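Local coordinates for UDP-N-acetylglucosamine pyrophosphorylase (Entamoeba histolytica, PDB 3OC9), which probably catalyses the formation of UDP-N-acetylglucosamine and diphosphate from UTP and N-acetylglucosamine 1-phosphate, at residues 70-82 and 379-391. Residues are numbered along the deposited sequence; the frame is centred on the assembly and turned at random.
Sequences QMTSERLLRLQEL and ISFRKSFEEEGLK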
# COMPACT_ATOMS: atom_id res chain seq x y z
N GLN A 70 -5.17 -11.31 -6.73
CA GLN A 70 -4.80 -12.71 -6.42
C GLN A 70 -3.51 -12.83 -5.56
O GLN A 70 -3.47 -13.67 -4.64
CB GLN A 70 -4.69 -13.59 -7.70
CG GLN A 70 -4.31 -15.08 -7.40
CD GLN A 70 -4.42 -16.03 -8.62
OE1 GLN A 70 -4.80 -15.62 -9.73
NE2 GLN A 70 -4.10 -17.31 -8.40
N MET A 71 -2.48 -12.03 -5.86
CA MET A 71 -1.23 -11.95 -5.05
C MET A 71 -1.53 -11.66 -3.57
O MET A 71 -1.06 -12.36 -2.64
CB MET A 71 -0.29 -10.85 -5.57
CG MET A 71 -0.06 -10.74 -7.08
SD MET A 71 1.57 -11.26 -7.64
CE MET A 71 1.30 -13.03 -7.74
N THR A 72 -2.31 -10.59 -3.34
CA THR A 72 -2.72 -10.19 -1.98
C THR A 72 -3.51 -11.32 -1.26
O THR A 72 -3.23 -11.64 -0.10
CB THR A 72 -3.52 -8.83 -1.98
OG1 THR A 72 -2.76 -7.84 -2.69
CG2 THR A 72 -3.81 -8.34 -0.53
N SER A 73 -4.47 -11.94 -1.96
CA SER A 73 -5.22 -13.07 -1.38
C SER A 73 -4.29 -14.20 -0.89
O SER A 73 -4.48 -14.73 0.22
CB SER A 73 -6.26 -13.63 -2.39
OG SER A 73 -7.21 -12.61 -2.75
N GLU A 74 -3.29 -14.54 -1.70
CA GLU A 74 -2.36 -15.64 -1.39
C GLU A 74 -1.43 -15.33 -0.20
O GLU A 74 -1.16 -16.21 0.65
CB GLU A 74 -1.58 -16.06 -2.66
CG GLU A 74 -2.47 -16.79 -3.71
CD GLU A 74 -1.73 -17.23 -4.98
OE1 GLU A 74 -0.57 -16.81 -5.20
OE2 GLU A 74 -2.34 -17.98 -5.79
N ARG A 75 -0.97 -14.08 -0.10
CA ARG A 75 -0.19 -13.66 1.06
C ARG A 75 -1.01 -13.72 2.37
O ARG A 75 -0.49 -14.17 3.40
CB ARG A 75 0.44 -12.27 0.81
CG ARG A 75 1.33 -11.75 1.96
CD ARG A 75 2.51 -10.89 1.44
NE ARG A 75 3.60 -11.72 0.97
CZ ARG A 75 4.66 -11.30 0.28
NH1 ARG A 75 5.56 -12.19 -0.08
NH2 ARG A 75 4.83 -10.01 -0.05
N LEU A 76 -2.28 -13.29 2.36
CA LEU A 76 -3.15 -13.43 3.54
C LEU A 76 -3.34 -14.91 3.95
O LEU A 76 -3.29 -15.25 5.15
CB LEU A 76 -4.51 -12.73 3.34
CG LEU A 76 -4.52 -11.20 3.17
CD1 LEU A 76 -5.97 -10.67 2.98
CD2 LEU A 76 -3.86 -10.49 4.38
N LEU A 77 -3.55 -15.80 2.97
CA LEU A 77 -3.63 -17.25 3.25
C LEU A 77 -2.36 -17.81 3.94
O LEU A 77 -2.46 -18.60 4.90
CB LEU A 77 -3.98 -18.05 1.98
CG LEU A 77 -5.44 -17.93 1.47
CD1 LEU A 77 -5.54 -18.51 0.07
CD2 LEU A 77 -6.47 -18.61 2.40
N ARG A 78 -1.18 -17.35 3.51
CA ARG A 78 0.11 -17.82 4.10
C ARG A 78 0.34 -17.28 5.53
O ARG A 78 0.82 -18.02 6.40
CB ARG A 78 1.28 -17.47 3.18
CG ARG A 78 2.69 -17.85 3.70
CD ARG A 78 2.80 -19.38 3.96
NE ARG A 78 4.18 -19.77 4.28
CZ ARG A 78 4.53 -20.97 4.75
NH1 ARG A 78 3.59 -21.90 4.97
NH2 ARG A 78 5.80 -21.25 4.99
N LEU A 79 0.02 -16.00 5.74
CA LEU A 79 0.07 -15.38 7.06
C LEU A 79 -0.88 -16.08 8.06
O LEU A 79 -0.49 -16.34 9.21
CB LEU A 79 -0.24 -13.87 6.97
CG LEU A 79 0.88 -13.03 6.34
CD1 LEU A 79 0.36 -11.63 5.94
CD2 LEU A 79 2.07 -12.90 7.32
N GLN A 80 -2.10 -16.40 7.63
CA GLN A 80 -3.03 -17.15 8.50
C GLN A 80 -2.45 -18.52 8.92
O GLN A 80 -2.56 -18.93 10.09
CB GLN A 80 -4.42 -17.35 7.82
CG GLN A 80 -5.29 -16.06 7.79
CD GLN A 80 -6.59 -16.19 6.95
OE1 GLN A 80 -7.41 -15.26 6.93
NE2 GLN A 80 -6.76 -17.31 6.26
N GLU A 81 -1.83 -19.20 7.96
CA GLU A 81 -1.19 -20.53 8.15
C GLU A 81 -0.03 -20.49 9.16
O GLU A 81 0.03 -21.32 10.07
CB GLU A 81 -0.73 -21.06 6.80
CG GLU A 81 -0.19 -22.49 6.80
CD GLU A 81 -0.00 -23.04 5.39
OE1 GLU A 81 0.74 -22.43 4.57
OE2 GLU A 81 -0.62 -24.09 5.10
N LEU A 82 0.87 -19.51 9.02
CA LEU A 82 1.98 -19.33 9.96
C LEU A 82 1.52 -19.09 11.41
O LEU A 82 2.07 -19.67 12.37
CB LEU A 82 2.94 -18.21 9.48
CG LEU A 82 3.75 -18.47 8.20
CD1 LEU A 82 4.64 -17.26 7.81
CD2 LEU A 82 4.65 -19.72 8.37
N ILE A 379 8.55 -17.82 -6.86
CA ILE A 379 8.12 -18.51 -5.64
C ILE A 379 6.74 -17.98 -5.22
O ILE A 379 6.60 -16.80 -4.88
CB ILE A 379 9.14 -18.29 -4.48
CG1 ILE A 379 10.54 -18.82 -4.89
CG2 ILE A 379 8.60 -18.92 -3.17
CD1 ILE A 379 11.64 -18.69 -3.81
N SER A 380 5.72 -18.85 -5.25
CA SER A 380 4.33 -18.44 -4.96
C SER A 380 4.19 -17.77 -3.59
O SER A 380 4.75 -18.26 -2.61
CB SER A 380 3.37 -19.62 -5.06
OG SER A 380 2.04 -19.20 -4.75
N PHE A 381 3.44 -16.66 -3.54
CA PHE A 381 3.11 -16.00 -2.26
C PHE A 381 2.32 -16.95 -1.33
O PHE A 381 2.25 -16.72 -0.11
CB PHE A 381 2.28 -14.71 -2.50
CG PHE A 381 3.09 -13.46 -2.86
CD1 PHE A 381 4.40 -13.53 -3.34
CD2 PHE A 381 2.48 -12.20 -2.78
CE1 PHE A 381 5.10 -12.36 -3.70
CE2 PHE A 381 3.17 -11.04 -3.14
CZ PHE A 381 4.49 -11.12 -3.59
N ARG A 382 1.72 -18.00 -1.89
CA ARG A 382 1.04 -19.02 -1.07
C ARG A 382 2.03 -19.96 -0.33
O ARG A 382 1.69 -20.52 0.72
CB ARG A 382 0.00 -19.81 -1.90
CG ARG A 382 -0.82 -20.84 -1.13
CD ARG A 382 -1.84 -20.18 -0.18
NE ARG A 382 -2.49 -21.16 0.71
CZ ARG A 382 -2.00 -21.62 1.86
NH1 ARG A 382 -0.81 -21.21 2.31
NH2 ARG A 382 -2.70 -22.49 2.57
N LYS A 383 3.25 -20.09 -0.86
CA LYS A 383 4.26 -21.04 -0.36
C LYS A 383 5.30 -20.55 0.69
O LYS A 383 5.78 -21.35 1.50
CB LYS A 383 5.01 -21.68 -1.54
CG LYS A 383 4.11 -22.42 -2.54
CD LYS A 383 3.56 -23.72 -1.98
CE LYS A 383 4.60 -24.84 -2.01
NZ LYS A 383 4.00 -26.13 -1.53
N SER A 384 5.67 -19.27 0.64
CA SER A 384 6.68 -18.70 1.56
C SER A 384 6.41 -17.19 1.74
O SER A 384 6.07 -16.51 0.77
CB SER A 384 8.12 -18.96 1.04
OG SER A 384 9.12 -18.79 2.05
N PHE A 385 6.53 -16.70 2.98
CA PHE A 385 6.38 -15.27 3.30
C PHE A 385 7.74 -14.55 3.18
O PHE A 385 7.89 -13.60 2.39
CB PHE A 385 5.75 -15.12 4.70
CG PHE A 385 5.70 -13.69 5.24
CD1 PHE A 385 4.92 -12.71 4.61
CD2 PHE A 385 6.43 -13.34 6.38
CE1 PHE A 385 4.87 -11.39 5.12
CE2 PHE A 385 6.38 -12.01 6.89
CZ PHE A 385 5.61 -11.04 6.24
N GLU A 386 8.71 -14.99 3.99
CA GLU A 386 10.12 -14.58 3.84
C GLU A 386 10.84 -15.86 3.32
O GLU A 386 10.43 -16.37 2.26
CB GLU A 386 10.69 -14.00 5.15
CG GLU A 386 9.96 -12.68 5.57
CD GLU A 386 10.06 -12.27 7.04
OE1 GLU A 386 10.31 -13.13 7.93
OE2 GLU A 386 9.86 -11.06 7.33
N GLU A 387 11.84 -16.38 4.04
CA GLU A 387 12.52 -17.64 3.61
C GLU A 387 12.04 -18.93 4.31
O GLU A 387 12.54 -20.06 4.02
CB GLU A 387 14.06 -17.48 3.70
CG GLU A 387 14.70 -17.71 5.08
CD GLU A 387 14.58 -16.54 6.07
OE1 GLU A 387 13.72 -15.64 5.88
OE2 GLU A 387 15.36 -16.53 7.04
N GLU A 388 11.06 -18.80 5.20
CA GLU A 388 10.69 -19.90 6.11
C GLU A 388 10.04 -21.13 5.44
O GLU A 388 10.03 -22.23 6.03
CB GLU A 388 9.84 -19.38 7.30
CG GLU A 388 8.32 -19.26 7.06
CD GLU A 388 7.95 -18.24 5.98
OE1 GLU A 388 8.59 -17.16 5.92
OE2 GLU A 388 7.03 -18.53 5.18
N GLY A 389 9.51 -20.97 4.23
CA GLY A 389 8.90 -22.10 3.51
C GLY A 389 9.87 -22.90 2.63
O GLY A 389 9.46 -23.81 1.91
N LEU A 390 11.16 -22.56 2.72
CA LEU A 390 12.15 -23.06 1.78
C LEU A 390 13.19 -23.98 2.44
O LEU A 390 14.24 -24.26 1.85
CB LEU A 390 12.85 -21.89 1.06
CG LEU A 390 11.94 -20.80 0.44
CD1 LEU A 390 12.80 -19.63 -0.02
CD2 LEU A 390 11.07 -21.34 -0.70
N LYS A 391 12.90 -24.46 3.65
CA LYS A 391 13.88 -25.25 4.44
C LYS A 391 14.30 -26.57 3.79
O LYS A 391 15.41 -27.06 4.03
CB LYS A 391 13.37 -25.49 5.87
CG LYS A 391 13.33 -24.22 6.70
CD LYS A 391 12.91 -24.46 8.14
CE LYS A 391 13.17 -23.20 8.95
NZ LYS A 391 12.87 -23.38 10.40
O HOH W 1 1.87 -15.73 -5.90
O HOH W 2 3.81 -14.87 1.00
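The loop 379-391, between strands 377-379 and 397-399 in the GT-A-clan uridylyltransferase region, comes closest to helix 68-87 where the CA atoms of Glu-74 and Arg-382 lie 4.8 Å apart, and runs on toward Leu-82. Ser-380 OG accepts from Arg-382 N in an ST turn there. Phe-381 lies flat against the guanidinium of Arg-75, a cation-pi stack with planes 11° apart and CZ of Arg-75 3.8 Å from the ring centroid. Arg-75 NH2 bonds to the carbonyl of Cys-191 and NE to a water that also donates to the carbonyl oxygens of Phe-381 and Ser-384. The Phe-385 ring stands nearly perpendicular to the same guanidinium and takes CD2 of Leu-79 over one face, 4.0 Å from its centroid.

Arg-78 grips Glu-388 side-on: NE at 3.2 Å and NH2 at 3.0 Å both reach OE2. Glu-388 doubles back through chi1 85° and chi2 -63°, and its two oxygens accept the backbone N-H groups of Phe-385 and Glu-386 through their syn lone pairs. Leu-82 CD2 covers the face of the Arg-78 guanidinium opposite the Lys-383 carbonyl. Arg-78 NH1 turns instead to Glu-81 OE1, which Arg-382 NH1 meets at 3.0 Å from the other face of the carboxylate; CD and NE of Arg-382 rest on Leu-77 CB, which lies over one guanidinium face.

The four charged groups form one network, Glu-388 to Arg-78 to Glu-81 to Arg-382; the shared Glu-81 oxygen probably offsets repulsion between the arginines it bridges, and Glu-388 ties the fold of the loop to the helix.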